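Local coordinates for flavodoxin (Bacillus cereus, PDB 6GAQ), which binds FMN and probably serves as a low-potential electron donor to a number of redox enzymes, at residues 23-28 against 128-133; 58-63 against 148-153; 69-74 against 109-114. All coordinates share one frame; numbering follows the deposited sequence.

Contact 1 of 3, residues 23-28 against 128-133; sequences ESIADL and LKIELA. With CA (calcium ion), chain E; FMN (flavin mononucleotide), chain C.
Ile25 alone carries the helical side of this contact, reaching from helix 21-35 to Leu128 and Ile130 on a strand that runs directly into a calcium site. In the flavodoxin fold, a parallel five-stranded sheet between two layers of helices, this joins the helix that follows the first strand to edge strand 122-131. The two arms of Ile25 divide the work. CG2, anti to the backbone N, meets Leu128 CD2 at 3.7 Å, while CD1 ends against the branch point of Ile130, 3.6 Å from CB and about equally far, 3.9 Å, from CG1 and CG2 of that residue. Phe95 of the neighbouring strand and Cys143 of helix 137-152 also touch Ile25, so the apolar patch is enclosed within the protein. Beyond Ile130 the character changes. Glu131 O and Ala133 O each bind calcium at 2.5 Å, with a water and Asp139 OD1 as further ligands. Between these two carbonyls, Leu132 adopts a positive phi of 62° and turns its own carbonyl to Ser97 OG, a hydroxyl that also binds FMN. Leu132 borders the flavin's ribityl chain as well: its CA lies 3.5 Å from FMN O4', and its methyl CD2 is 3.6 Å from FMN O3'.

Contact 2 of 3, residues 58-63 against 148-153; sequences GIILGS and IAFAEK
Ile60 lies over one face of the Phe150 ring in the tight part of this contact, where helix 137-152 packs on strand 58-63. Ile60 CD1 stands above the ring in a CH-pi contact, 3.7 Å from the centroid and 18° off the normal, displaced toward CD2 at 3.5 Å. The preceding carbon of the chain follows it across the same ring, bringing Ile60 CG1 to 3.6 Å from Phe150 CZ. A chi1 of -171° sets the ring anti to the backbone N of Phe150 and sends it from the helix toward the sheet, against an isoleucine arriving from the opposite direction. The ring edge also fits closely against the strand backbone, with Gly58 CA near the ring plane and 4.4 Å from Phe150 CZ, an approach made possible by the missing side chain of glycine. Ile29 and Leu33 of helix 21-35 add to the apolar cover over Ile60. The loose side begins just beyond Phe150, where the chain meets solvent: Glu152 is exposed, and the partly exposed Lys153 hydrogen-bonds Val124 O through NZ. With segment axes 11.1 Å apart and nearly antiparallel at 157°, the C-terminal helix runs back along a central strand, as expected of the three-layer alpha/beta/alpha sandwich of flavodoxins.

Contact 3 of 3, residues 69-74 against 109-114; sequences GELPFE and VTIFEE
Gly69 N-H hydrogen-bonds O4 of the flavin, while the carbonyl O of the same residue packs 3.6 Å from Ile111 CD1. The flavodoxin fold here brings the FMN-binding loop after strand 58-63 onto helix 107-117, and the positive phi of Gly69 (64°) belongs to the turn by which the loop passes the isoalloxazine. Two residues further on, Leu71 supplies most of the hydrophobic joint. Its side chain runs past that of Ile111 in the opposite direction, with Leu71 CD1 3.7 Å from Ile111 CG2 and Leu71 CD2 3.7 Å from Ile111 CD1, so each methyl of the fork finds a different branch of the isoleucine. Phe112 meets the fork at a slant. Although its CB is not aimed at the loop, a chi1 of -81°, with CG beside the backbone N, carries the far end of the ring to the leucine. Ala75 and Phe78 of helix 73-81 and Leu61 of strand 58-63 touch Phe112 too, burying the ring between the neighbouring helix and the sheet. The flavin-binding loop is thus tied to its neighbouring helix by apolar contacts, the shortest of them 3.5 Å between Leu71 CD2 and Phe112 CE2.

How the contacts relate
Contacts 1 and 2 belong to the helical layer on one face of the sheet and contact 3 to the layer on the other; the centres of contacts 2 and 3 are about 17 Å apart. Strand 58-63 serves both layers: Ile60 faces helix 137-152, whereas Leu61 CD1 packs 3.7 Å from Phe112 CD1 and Ser63 CB 3.5 Å from Phe112 CE2. Contacts 1 and 3 touch through Leu128 O and Val109 CG2, 4.0 Å apart, and border different parts of FMN, the ribityl chain beside Leu132 and the flavin ring at Gly69. Contact 2 is remote from the cofactor, with Ile60 about 14 Å from FMN, side chain to ligand.

Contact 1 of 3, residues 23-28 against 128-133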
ATOM      1  N   GLU A  23       8.166  -5.292   0.681  1.00 37.00           N
ATOM      2  CA  GLU A  23       7.728  -6.342   1.594  1.00 49.70           C
ATOM      3  C   GLU A  23       8.126  -6.025   3.030  1.00 38.91           C
ATOM      4  O   GLU A  23       7.344  -6.249   3.963  1.00 35.16           O
ATOM      5  CB  GLU A  23       8.314  -7.685   1.155  1.00 41.46           C
ATOM      6  CG  GLU A  23       7.860  -8.875   1.977  1.00 33.92           C
ATOM      7  CD  GLU A  23       8.531 -10.163   1.542  1.00 38.83           C
ATOM      8  OE1 GLU A  23       8.900 -10.268   0.353  1.00 42.79           O
ATOM      9  OE2 GLU A  23       8.692 -11.069   2.386  1.00 43.69           O
ATOM     10  N   SER A  24       9.336  -5.497   3.227  1.00 33.20           N
ATOM     11  CA  SER A  24       9.774  -5.125   4.569  1.00 32.42           C
ATOM     12  C   SER A  24       8.927  -3.990   5.131  1.00 28.90           C
ATOM     13  O   SER A  24       8.642  -3.954   6.334  1.00 27.61           O
ATOM     14  CB  SER A  24      11.251  -4.735   4.547  1.00 23.80           C
ATOM     15  OG  SER A  24      12.033  -5.747   3.937  1.00 36.49           O
ATOM     16  N   ILE A  25       8.517  -3.052   4.275  1.00 34.79           N
ATOM     17  CA  ILE A  25       7.611  -1.993   4.712  1.00 39.23           C
ATOM     18  C   ILE A  25       6.266  -2.581   5.112  1.00 34.63           C
ATOM     19  O   ILE A  25       5.668  -2.176   6.118  1.00 31.73           O
ATOM     20  CB  ILE A  25       7.455  -0.930   3.608  1.00 26.28           C
ATOM     21  CG1 ILE A  25       8.816  -0.365   3.209  1.00 28.15           C
ATOM     22  CG2 ILE A  25       6.532   0.184   4.071  1.00 23.32           C
ATOM     23  CD1 ILE A  25       8.779   0.449   1.941  1.00 37.41           C
ATOM     24  N   ALA A  26       5.769  -3.544   4.332  1.00 23.03           N
ATOM     25  CA  ALA A  26       4.494  -4.175   4.652  1.00 22.97           C
ATOM     26  C   ALA A  26       4.556  -4.897   5.992  1.00 28.48           C
ATOM     27  O   ALA A  26       3.578  -4.902   6.749  1.00 26.59           O
ATOM     28  CB  ALA A  26       4.095  -5.141   3.537  1.00 24.41           C
ATOM     29  N   ASP A  27       5.701  -5.510   6.304  1.00 31.00           N
ATOM     30  CA  ASP A  27       5.845  -6.206   7.579  1.00 28.95           C
ATOM     31  C   ASP A  27       5.812  -5.230   8.749  1.00 26.71           C
ATOM     32  O   ASP A  27       5.196  -5.513   9.784  1.00 32.27           O
ATOM     33  CB  ASP A  27       7.141  -7.015   7.593  1.00 34.01           C
ATOM     34  CG  ASP A  27       7.110  -8.181   6.625  1.00 36.11           C
ATOM     35  OD1 ASP A  27       6.001  -8.654   6.299  1.00 32.84           O
ATOM     36  OD2 ASP A  27       8.194  -8.626   6.190  1.00 34.11           O
ATOM     37  N   LEU A  28       6.470  -4.077   8.605  1.00 35.51           N
ATOM     38  CA  LEU A  28       6.483  -3.093   9.682  1.00 25.78           C
ATOM     39  C   LEU A  28       5.087  -2.536   9.937  1.00 23.95           C
ATOM     40  O   LEU A  28       4.676  -2.376  11.091  1.00 26.15           O
ATOM     41  CB  LEU A  28       7.460  -1.965   9.353  1.00 29.78           C
ATOM     42  CG  LEU A  28       8.951  -2.311   9.371  1.00 23.02           C
ATOM     43  CD1 LEU A  28       9.757  -1.250   8.640  1.00 28.43           C
ATOM     44  CD2 LEU A  28       9.450  -2.472  10.798  1.00 34.87           C
ATOM     45  N   LEU A 128       2.898   6.748   1.956  1.00 25.91           N
ATOM     46  CA  LEU A 128       4.222   6.623   2.545  1.00 17.80           C
ATOM     47  C   LEU A 128       5.237   6.322   1.449  1.00 25.70           C
ATOM     48  O   LEU A 128       5.071   5.365   0.686  1.00 28.36           O
ATOM     49  CB  LEU A 128       4.235   5.519   3.604  1.00 15.51           C
ATOM     50  CG  LEU A 128       5.578   4.894   3.983  1.00 34.26           C
ATOM     51  CD1 LEU A 128       6.429   5.878   4.773  1.00 20.96           C
ATOM     52  CD2 LEU A 128       5.362   3.607   4.768  1.00 22.25           C
ATOM     53  N   LYS A 129       6.281   7.144   1.371  1.00 29.28           N
ATOM     54  CA  LYS A 129       7.321   7.016   0.356  1.00 35.45           C
ATOM     55  C   LYS A 129       8.644   6.722   1.051  1.00 34.49           C
ATOM     56  O   LYS A 129       9.201   7.589   1.732  1.00 38.57           O
ATOM     57  CB  LYS A 129       7.404   8.282  -0.494  1.00 36.54           C
ATOM     58  CG  LYS A 129       6.040   8.836  -0.869  1.00 38.43           C
ATOM     59  CD  LYS A 129       6.145   9.932  -1.904  1.00 41.71           C
ATOM     60  CE  LYS A 129       5.333  11.144  -1.483  1.00 40.20           C
ATOM     61  NZ  LYS A 129       4.016  10.779  -0.891  1.00 43.92           N
ATOM     62  N   ILE A 130       9.137   5.498   0.884  1.00 28.74           N
ATOM     63  CA  ILE A 130      10.400   5.055   1.464  1.00 31.97           C
ATOM     64  C   ILE A 130      11.396   4.871   0.326  1.00 28.81           C
ATOM     65  O   ILE A 130      11.016   4.442  -0.769  1.00 44.22           O
ATOM     66  CB  ILE A 130      10.215   3.746   2.262  1.00 32.41           C
ATOM     67  CG1 ILE A 130       9.356   3.989   3.507  1.00 22.68           C
ATOM     68  CG2 ILE A 130      11.561   3.120   2.639  1.00 33.26           C
ATOM     69  CD1 ILE A 130      10.099   4.644   4.665  1.00 26.53           C
ATOM     70  N   GLU A 131      12.661   5.212   0.570  1.00 29.22           N
ATOM     71  CA  GLU A 131      13.698   5.016  -0.435  1.00 39.19           C
ATOM     72  C   GLU A 131      14.420   3.708  -0.158  1.00 32.19           C
ATOM     73  O   GLU A 131      15.017   3.529   0.914  1.00 33.99           O
ATOM     74  CB  GLU A 131      14.675   6.191  -0.466  1.00 24.37           C
ATOM     75  CG  GLU A 131      16.002   5.883  -1.163  1.00 27.37           C
ATOM     76  CD  GLU A 131      16.728   7.134  -1.634  1.00 42.05           C
ATOM     77  OE1 GLU A 131      17.400   7.075  -2.687  1.00 37.63           O
ATOM     78  OE2 GLU A 131      16.631   8.178  -0.962  1.00 43.95           O
ATOM     79  N   LEU A 132      14.346   2.789  -1.123  1.00 29.91           N
ATOM     80  CA  LEU A 132      15.019   1.485  -1.053  1.00 36.54           C
ATOM     81  C   LEU A 132      14.444   0.739   0.150  1.00 34.39           C
ATOM     82  O   LEU A 132      13.219   0.777   0.347  1.00 30.19           O
ATOM     83  CB  LEU A 132      16.533   1.699  -1.040  1.00 21.23           C
ATOM     84  CG  LEU A 132      17.146   2.246  -2.331  1.00 29.73           C
ATOM     85  CD1 LEU A 132      18.663   2.311  -2.219  1.00 32.93           C
ATOM     86  CD2 LEU A 132      16.719   1.383  -3.503  1.00 16.53           C
ATOM     87  N   ALA A 133      15.267   0.066   0.970  1.00 23.47           N
ATOM     88  CA  ALA A 133      14.801  -0.685   2.125  1.00 35.51           C
ATOM     89  C   ALA A 133      14.671   0.223   3.343  1.00 29.12           C
ATOM     90  O   ALA A 133      15.436   1.179   3.499  1.00 35.52           O
ATOM     91  CB  ALA A 133      15.764  -1.826   2.444  1.00 30.09           C
TER
HETATM   92 CA    CA E1003      16.002   3.537   3.184  1.00 29.75          CA
HETATM   93  N1  FMN C1001      12.177   3.934  -8.312  1.00 44.61           N
HETATM   94  C2  FMN C1001      11.370   5.044  -8.451  1.00 42.44           C
HETATM   95  O2  FMN C1001      11.024   5.680  -7.458  1.00 41.48           O
HETATM   96  N3  FMN C1001      10.947   5.444  -9.703  1.00 44.27           N
HETATM   97  C4  FMN C1001      11.330   4.734 -10.823  1.00 47.03           C
HETATM   98  O4  FMN C1001      10.953   5.090 -11.938  1.00 48.44           O
HETATM   99  C4A FMN C1001      12.144   3.616 -10.686  1.00 47.73           C
HETATM  100  N5  FMN C1001      12.530   2.905 -11.803  1.00 42.68           N
HETATM  101  C5A FMN C1001      13.337   1.796 -11.666  1.00 36.12           C
HETATM  102  C6  FMN C1001      13.723   1.082 -12.795  1.00 43.23           C
HETATM  103  C7  FMN C1001      14.537  -0.036 -12.667  1.00 40.11           C
HETATM  104  C7M FMN C1001      14.950  -0.803 -13.889  1.00 34.13           C
HETATM  105  C8  FMN C1001      14.965  -0.441 -11.407  1.00 38.84           C
HETATM  106  C8M FMN C1001      15.844  -1.647 -11.262  1.00 43.64           C
HETATM  107  C9  FMN C1001      14.578   0.273 -10.278  1.00 37.42           C
HETATM  108  C9A FMN C1001      13.763   1.393 -10.405  1.00 44.83           C
HETATM  109  N10 FMN C1001      13.369   2.098  -9.282  1.00 41.71           N
HETATM  110  C10 FMN C1001      12.568   3.216  -9.424  1.00 41.53           C
HETATM  111  C1' FMN C1001      13.840   1.683  -7.916  1.00 42.01           C
HETATM  112  C2' FMN C1001      12.948   0.669  -7.207  1.00 32.78           C
HETATM  113  O2' FMN C1001      11.639   1.176  -7.074  1.00 40.06           O
HETATM  114  C3' FMN C1001      13.551   0.402  -5.831  1.00 27.85           C
HETATM  115  O3' FMN C1001      14.711  -0.388  -5.976  1.00 36.32           O
HETATM  116  C4' FMN C1001      12.590  -0.271  -4.853  1.00 41.53           C
HETATM  117  O4' FMN C1001      13.068  -0.076  -3.541  1.00 33.19           O
HETATM  118  C5' FMN C1001      12.436  -1.769  -5.100  1.00 38.88           C
HETATM  119  O5' FMN C1001      11.498  -2.267  -4.170  1.00 37.53           O
HETATM  120  P   FMN C1001      11.281  -3.847  -3.936  1.00 39.35           P
HETATM  121  O1P FMN C1001      12.421  -4.372  -3.100  1.00 45.71           O
HETATM  122  O2P FMN C1001       9.981  -4.073  -3.204  1.00 32.52           O
HETATM  123  O3P FMN C1001      11.256  -4.568  -5.263  1.00 43.05           O
HETATM  124  O   HOH W   1      18.039   2.701   2.074  1.00 26.06           O

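Contact 2 of 3, residues 58-63 against 148-153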
ATOM      1  N   GLY A  58     -10.593  -1.800   6.157  1.00 47.65           N
ATOM      2  CA  GLY A  58      -9.496  -0.987   5.675  1.00 25.48           C
ATOM      3  C   GLY A  58      -8.623  -1.777   4.727  1.00 31.45           C
ATOM      4  O   GLY A  58      -8.511  -2.999   4.820  1.00 33.87           O
ATOM      5  N   ILE A  59      -8.006  -1.059   3.791  1.00 36.88           N
ATOM      6  CA  ILE A  59      -7.157  -1.663   2.770  1.00 34.79           C
ATOM      7  C   ILE A  59      -5.938  -0.776   2.568  1.00 40.90           C
ATOM      8  O   ILE A  59      -6.075   0.424   2.311  1.00 42.20           O
ATOM      9  CB  ILE A  59      -7.902  -1.852   1.434  1.00 40.27           C
ATOM     10  CG1 ILE A  59      -9.084  -2.810   1.601  1.00 36.08           C
ATOM     11  CG2 ILE A  59      -6.948  -2.358   0.363  1.00 34.03           C
ATOM     12  CD1 ILE A  59     -10.321  -2.383   0.846  1.00 35.81           C
ATOM     13  N   ILE A  60      -4.748  -1.359   2.676  1.00 31.38           N
ATOM     14  CA  ILE A  60      -3.499  -0.638   2.464  1.00 43.81           C
ATOM     15  C   ILE A  60      -2.757  -1.320   1.325  1.00 32.61           C
ATOM     16  O   ILE A  60      -2.318  -2.469   1.460  1.00 36.47           O
ATOM     17  CB  ILE A  60      -2.635  -0.587   3.730  1.00 42.25           C
ATOM     18  CG1 ILE A  60      -3.428  -0.002   4.899  1.00 39.56           C
ATOM     19  CG2 ILE A  60      -1.384   0.240   3.482  1.00 32.17           C
ATOM     20  CD1 ILE A  60      -2.608   0.168   6.160  1.00 35.65           C
ATOM     21  N   LEU A  61      -2.617  -0.620   0.205  1.00 35.00           N
ATOM     22  CA  LEU A  61      -1.871  -1.130  -0.933  1.00 36.25           C
ATOM     23  C   LEU A  61      -0.423  -0.662  -0.865  1.00 34.42           C
ATOM     24  O   LEU A  61      -0.112   0.384  -0.288  1.00 48.29           O
ATOM     25  CB  LEU A  61      -2.503  -0.680  -2.252  1.00 33.86           C
ATOM     26  CG  LEU A  61      -3.980  -1.015  -2.471  1.00 43.94           C
ATOM     27  CD1 LEU A  61      -4.407  -0.637  -3.881  1.00 24.15           C
ATOM     28  CD2 LEU A  61      -4.247  -2.487  -2.204  1.00 32.58           C
ATOM     29  N   GLY A  62       0.463  -1.451  -1.463  1.00 29.40           N
ATOM     30  CA  GLY A  62       1.872  -1.116  -1.500  1.00 33.01           C
ATOM     31  C   GLY A  62       2.557  -1.662  -2.733  1.00 37.55           C
ATOM     32  O   GLY A  62       2.306  -2.803  -3.131  1.00 39.28           O
ATOM     33  N   SER A  63       3.421  -0.865  -3.353  1.00 25.51           N
ATOM     34  CA  SER A  63       4.089  -1.305  -4.568  1.00 26.97           C
ATOM     35  C   SER A  63       5.354  -0.490  -4.779  1.00 37.45           C
ATOM     36  O   SER A  63       5.405   0.700  -4.458  1.00 35.69           O
ATOM     37  CB  SER A  63       3.173  -1.175  -5.790  1.00 24.17           C
ATOM     38  OG  SER A  63       3.924  -1.181  -6.993  1.00 24.92           O
ATOM     39  N   ILE A 148       0.459   4.189  12.434  1.00 24.25           N
ATOM     40  CA  ILE A 148      -0.292   4.629  13.606  1.00 30.77           C
ATOM     41  C   ILE A 148      -1.377   5.621  13.205  1.00 37.60           C
ATOM     42  O   ILE A 148      -2.508   5.557  13.702  1.00 38.81           O
ATOM     43  CB  ILE A 148       0.664   5.219  14.659  1.00 34.49           C
ATOM     44  CG1 ILE A 148       1.437   4.098  15.359  1.00 42.14           C
ATOM     45  CG2 ILE A 148      -0.101   6.051  15.677  1.00 23.59           C
ATOM     46  CD1 ILE A 148       2.591   4.589  16.206  1.00 37.85           C
ATOM     47  N   ALA A 149      -1.055   6.547  12.298  1.00 37.20           N
ATOM     48  CA  ALA A 149      -2.056   7.503  11.833  1.00 40.11           C
ATOM     49  C   ALA A 149      -3.202   6.796  11.119  1.00 48.98           C
ATOM     50  O   ALA A 149      -4.363   7.205  11.234  1.00 43.90           O
ATOM     51  CB  ALA A 149      -1.409   8.539  10.915  1.00 27.56           C
ATOM     52  N   PHE A 150      -2.892   5.732  10.374  1.00 39.17           N
ATOM     53  CA  PHE A 150      -3.943   4.935   9.752  1.00 42.68           C
ATOM     54  C   PHE A 150      -4.819   4.272  10.805  1.00 38.43           C
ATOM     55  O   PHE A 150      -6.046   4.208  10.656  1.00 49.38           O
ATOM     56  CB  PHE A 150      -3.326   3.887   8.827  1.00 31.69           C
ATOM     57  CG  PHE A 150      -4.326   3.164   7.972  1.00 41.32           C
ATOM     58  CD1 PHE A 150      -4.788   3.728   6.795  1.00 44.94           C
ATOM     59  CD2 PHE A 150      -4.797   1.913   8.340  1.00 49.97           C
ATOM     60  CE1 PHE A 150      -5.707   3.063   6.004  1.00 41.14           C
ATOM     61  CE2 PHE A 150      -5.713   1.242   7.551  1.00 49.35           C
ATOM     62  CZ  PHE A 150      -6.169   1.818   6.382  1.00 46.45           C
ATOM     63  N   ALA A 151      -4.207   3.774  11.882  1.00 47.35           N
ATOM     64  CA  ALA A 151      -4.980   3.174  12.963  1.00 49.04           C
ATOM     65  C   ALA A 151      -5.832   4.211  13.683  1.00 35.37           C
ATOM     66  O   ALA A 151      -6.922   3.884  14.169  1.00 46.14           O
ATOM     67  CB  ALA A 151      -4.048   2.474  13.950  1.00 39.09           C
ATOM     68  N   GLU A 152      -5.359   5.457  13.762  1.00 51.64           N
ATOM     69  CA  GLU A 152      -6.158   6.512  14.375  1.00 54.91           C
ATOM     70  C   GLU A 152      -7.412   6.807  13.564  1.00 56.90           C
ATOM     71  O   GLU A 152      -8.407   7.288  14.116  1.00 58.67           O
ATOM     72  CB  GLU A 152      -5.319   7.779  14.541  1.00 54.35           C
ATOM     73  CG  GLU A 152      -4.379   7.745  15.736  1.00 72.22           C
ATOM     74  CD  GLU A 152      -3.336   8.845  15.689  1.00 92.20           C
ATOM     75  OE1 GLU A 152      -2.393   8.806  16.506  1.00 90.27           O
ATOM     76  OE2 GLU A 152      -3.459   9.748  14.834  1.00 72.88           O
ATOM     77  N   LYS A 153      -7.384   6.527  12.259  1.00 52.59           N
ATOM     78  CA  LYS A 153      -8.578   6.652  11.433  1.00 60.96           C
ATOM     79  C   LYS A 153      -9.598   5.556  11.711  1.00 60.80           C
ATOM     80  O   LYS A 153     -10.718   5.632  11.197  1.00 68.57           O
ATOM     81  CB  LYS A 153      -8.195   6.634   9.953  1.00 54.39           C
ATOM     82  CG  LYS A 153      -7.162   7.677   9.563  1.00 54.95           C
ATOM     83  CD  LYS A 153      -7.736   9.081   9.643  1.00 46.29           C
ATOM     84  CE  LYS A 153      -6.633  10.126   9.650  1.00 47.16           C
ATOM     85  NZ  LYS A 153      -5.647   9.901   8.558  1.00 45.99           N
TER

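Contact 3 of 3, residues 69-74 against 109-114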
ATOM      1  N   GLY A  69       8.658   5.484 -14.006  1.00 42.62           N
ATOM      2  CA  GLY A  69       7.526   5.756 -13.141  1.00 50.40           C
ATOM      3  C   GLY A  69       6.319   4.882 -13.384  1.00 52.82           C
ATOM      4  O   GLY A  69       5.226   5.205 -12.913  1.00 55.32           O
ATOM      5  N   GLU A  70       6.483   3.783 -14.112  1.00 52.57           N
ATOM      6  CA  GLU A  70       5.382   2.875 -14.391  1.00 56.37           C
ATOM      7  C   GLU A  70       5.260   1.832 -13.290  1.00 59.79           C
ATOM      8  O   GLU A  70       6.234   1.501 -12.607  1.00 58.40           O
ATOM      9  CB  GLU A  70       5.580   2.177 -15.739  1.00 44.37           C
ATOM     10  CG  GLU A  70       5.654   3.114 -16.930  1.00 62.54           C
ATOM     11  CD  GLU A  70       5.626   2.368 -18.252  1.00 80.26           C
ATOM     12  OE1 GLU A  70       4.523   2.181 -18.806  1.00 84.39           O
ATOM     13  OE2 GLU A  70       6.706   1.968 -18.733  1.00 76.64           O
ATOM     14  N   LEU A  71       4.045   1.320 -13.120  1.00 51.13           N
ATOM     15  CA  LEU A  71       3.834   0.204 -12.218  1.00 37.28           C
ATOM     16  C   LEU A  71       4.620  -1.007 -12.713  1.00 43.96           C
ATOM     17  O   LEU A  71       4.808  -1.185 -13.921  1.00 49.16           O
ATOM     18  CB  LEU A  71       2.351  -0.144 -12.128  1.00 32.09           C
ATOM     19  CG  LEU A  71       1.417   0.895 -11.511  1.00 39.45           C
ATOM     20  CD1 LEU A  71       0.010   0.338 -11.410  1.00 33.99           C
ATOM     21  CD2 LEU A  71       1.921   1.314 -10.147  1.00 37.81           C
ATOM     22  N   PRO A  72       5.104  -1.852 -11.805  1.00 41.98           N
ATOM     23  CA  PRO A  72       5.737  -3.099 -12.237  1.00 31.74           C
ATOM     24  C   PRO A  72       4.732  -3.992 -12.949  1.00 56.01           C
ATOM     25  O   PRO A  72       3.516  -3.859 -12.788  1.00 51.51           O
ATOM     26  CB  PRO A  72       6.223  -3.731 -10.927  1.00 38.67           C
ATOM     27  CG  PRO A  72       5.409  -3.082  -9.858  1.00 55.46           C
ATOM     28  CD  PRO A  72       5.119  -1.696 -10.341  1.00 43.79           C
ATOM     29  N   PHE A  73       5.268  -4.908 -13.759  1.00 62.03           N
ATOM     30  CA  PHE A  73       4.433  -5.821 -14.536  1.00 73.33           C
ATOM     31  C   PHE A  73       3.430  -6.566 -13.664  1.00 73.61           C
ATOM     32  O   PHE A  73       2.325  -6.883 -14.117  1.00 62.44           O
ATOM     33  CB  PHE A  73       5.323  -6.817 -15.278  1.00 86.73           C
ATOM     34  CG  PHE A  73       6.601  -7.140 -14.553  1.00 99.44           C
ATOM     35  CD1 PHE A  73       7.821  -6.737 -15.065  1.00 90.78           C
ATOM     36  CD2 PHE A  73       6.582  -7.842 -13.356  1.00 98.40           C
ATOM     37  CE1 PHE A  73       8.999  -7.028 -14.402  1.00 83.83           C
ATOM     38  CE2 PHE A  73       7.758  -8.135 -12.687  1.00 94.53           C
ATOM     39  CZ  PHE A  73       8.967  -7.726 -13.211  1.00 86.28           C
ATOM     40  N   GLU A  74       3.794  -6.841 -12.412  1.00 66.17           N
ATOM     41  CA  GLU A  74       2.946  -7.627 -11.523  1.00 71.10           C
ATOM     42  C   GLU A  74       1.769  -6.819 -10.992  1.00 77.36           C
ATOM     43  O   GLU A  74       0.708  -7.387 -10.708  1.00 65.45           O
ATOM     44  CB  GLU A  74       3.784  -8.154 -10.361  1.00 70.71           C
ATOM     45  CG  GLU A  74       4.881  -7.178  -9.947  1.00 65.06           C
ATOM     46  CD  GLU A  74       5.924  -7.803  -9.048  1.00 75.90           C
ATOM     47  OE1 GLU A  74       7.062  -8.015  -9.516  1.00 74.76           O
ATOM     48  OE2 GLU A  74       5.611  -8.072  -7.868  1.00 68.27           O
ATOM     49  N   VAL A 109       2.976   5.090  -5.829  1.00 35.34           N
ATOM     50  CA  VAL A 109       2.141   5.544  -4.723  1.00 36.09           C
ATOM     51  C   VAL A 109       1.048   6.472  -5.232  1.00 40.23           C
ATOM     52  O   VAL A 109      -0.112   6.386  -4.809  1.00 46.71           O
ATOM     53  CB  VAL A 109       3.008   6.222  -3.646  1.00 32.96           C
ATOM     54  CG1 VAL A 109       2.157   6.643  -2.464  1.00 24.34           C
ATOM     55  CG2 VAL A 109       4.124   5.288  -3.200  1.00 32.30           C
ATOM     56  N   THR A 110       1.397   7.371  -6.157  1.00 41.19           N
ATOM     57  CA  THR A 110       0.399   8.262  -6.739  1.00 39.12           C
ATOM     58  C   THR A 110      -0.589   7.494  -7.608  1.00 42.49           C
ATOM     59  O   THR A 110      -1.792   7.780  -7.590  1.00 39.27           O
ATOM     60  CB  THR A 110       1.085   9.358  -7.556  1.00 44.23           C
ATOM     61  OG1 THR A 110       2.140   9.947  -6.785  1.00 49.74           O
ATOM     62  CG2 THR A 110       0.084  10.436  -7.952  1.00 29.67           C
ATOM     63  N   ILE A 111      -0.097   6.513  -8.370  1.00 35.84           N
ATOM     64  CA  ILE A 111      -0.961   5.762  -9.279  1.00 31.82           C
ATOM     65  C   ILE A 111      -2.050   5.034  -8.502  1.00 39.67           C
ATOM     66  O   ILE A 111      -3.242   5.145  -8.814  1.00 36.59           O
ATOM     67  CB  ILE A 111      -0.125   4.784 -10.124  1.00 30.88           C
ATOM     68  CG1 ILE A 111       0.809   5.551 -11.062  1.00 27.63           C
ATOM     69  CG2 ILE A 111      -1.032   3.848 -10.906  1.00 41.97           C
ATOM     70  CD1 ILE A 111       1.860   4.685 -11.721  1.00 36.57           C
ATOM     71  N   PHE A 112      -1.658   4.279  -7.474  1.00 37.23           N
ATOM     72  CA  PHE A 112      -2.637   3.523  -6.701  1.00 35.04           C
ATOM     73  C   PHE A 112      -3.549   4.438  -5.896  1.00 36.46           C
ATOM     74  O   PHE A 112      -4.700   4.076  -5.621  1.00 45.59           O
ATOM     75  CB  PHE A 112      -1.929   2.531  -5.780  1.00 35.23           C
ATOM     76  CG  PHE A 112      -1.506   1.267  -6.468  1.00 28.22           C
ATOM     77  CD1 PHE A 112      -2.443   0.314  -6.829  1.00 31.99           C
ATOM     78  CD2 PHE A 112      -0.173   1.034  -6.760  1.00 23.88           C
ATOM     79  CE1 PHE A 112      -2.058  -0.850  -7.465  1.00 34.87           C
ATOM     80  CE2 PHE A 112       0.217  -0.129  -7.395  1.00 31.90           C
ATOM     81  CZ  PHE A 112      -0.726  -1.072  -7.749  1.00 36.45           C
ATOM     82  N   GLU A 113      -3.065   5.619  -5.510  1.00 42.35           N
ATOM     83  CA  GLU A 113      -3.909   6.549  -4.768  1.00 42.02           C
ATOM     84  C   GLU A 113      -5.028   7.095  -5.645  1.00 40.78           C
ATOM     85  O   GLU A 113      -6.173   7.222  -5.196  1.00 34.55           O
ATOM     86  CB  GLU A 113      -3.066   7.687  -4.197  1.00 50.00           C
ATOM     87  CG  GLU A 113      -2.686   7.492  -2.740  1.00 53.43           C
ATOM     88  CD  GLU A 113      -1.707   8.535  -2.247  1.00 46.94           C
ATOM     89  OE1 GLU A 113      -0.576   8.159  -1.879  1.00 39.66           O
ATOM     90  OE2 GLU A 113      -2.067   9.730  -2.224  1.00 50.10           O
ATOM     91  N   GLU A 114      -4.716   7.424  -6.902  1.00 46.30           N
ATOM     92  CA  GLU A 114      -5.752   7.891  -7.816  1.00 44.81           C
ATOM     93  C   GLU A 114      -6.757   6.788  -8.118  1.00 45.26           C
ATOM     94  O   GLU A 114      -7.967   7.037  -8.153  1.00 44.94           O
ATOM     95  CB  GLU A 114      -5.122   8.404  -9.112  1.00 34.29           C
ATOM     96  CG  GLU A 114      -4.209   9.604  -8.936  1.00 33.67           C
ATOM     97  CD  GLU A 114      -3.347   9.856 -10.156  1.00 53.39           C
ATOM     98  OE1 GLU A 114      -3.392   9.034 -11.096  1.00 65.25           O
ATOM     99  OE2 GLU A 114      -2.626  10.875 -10.178  1.00 75.50           O
TER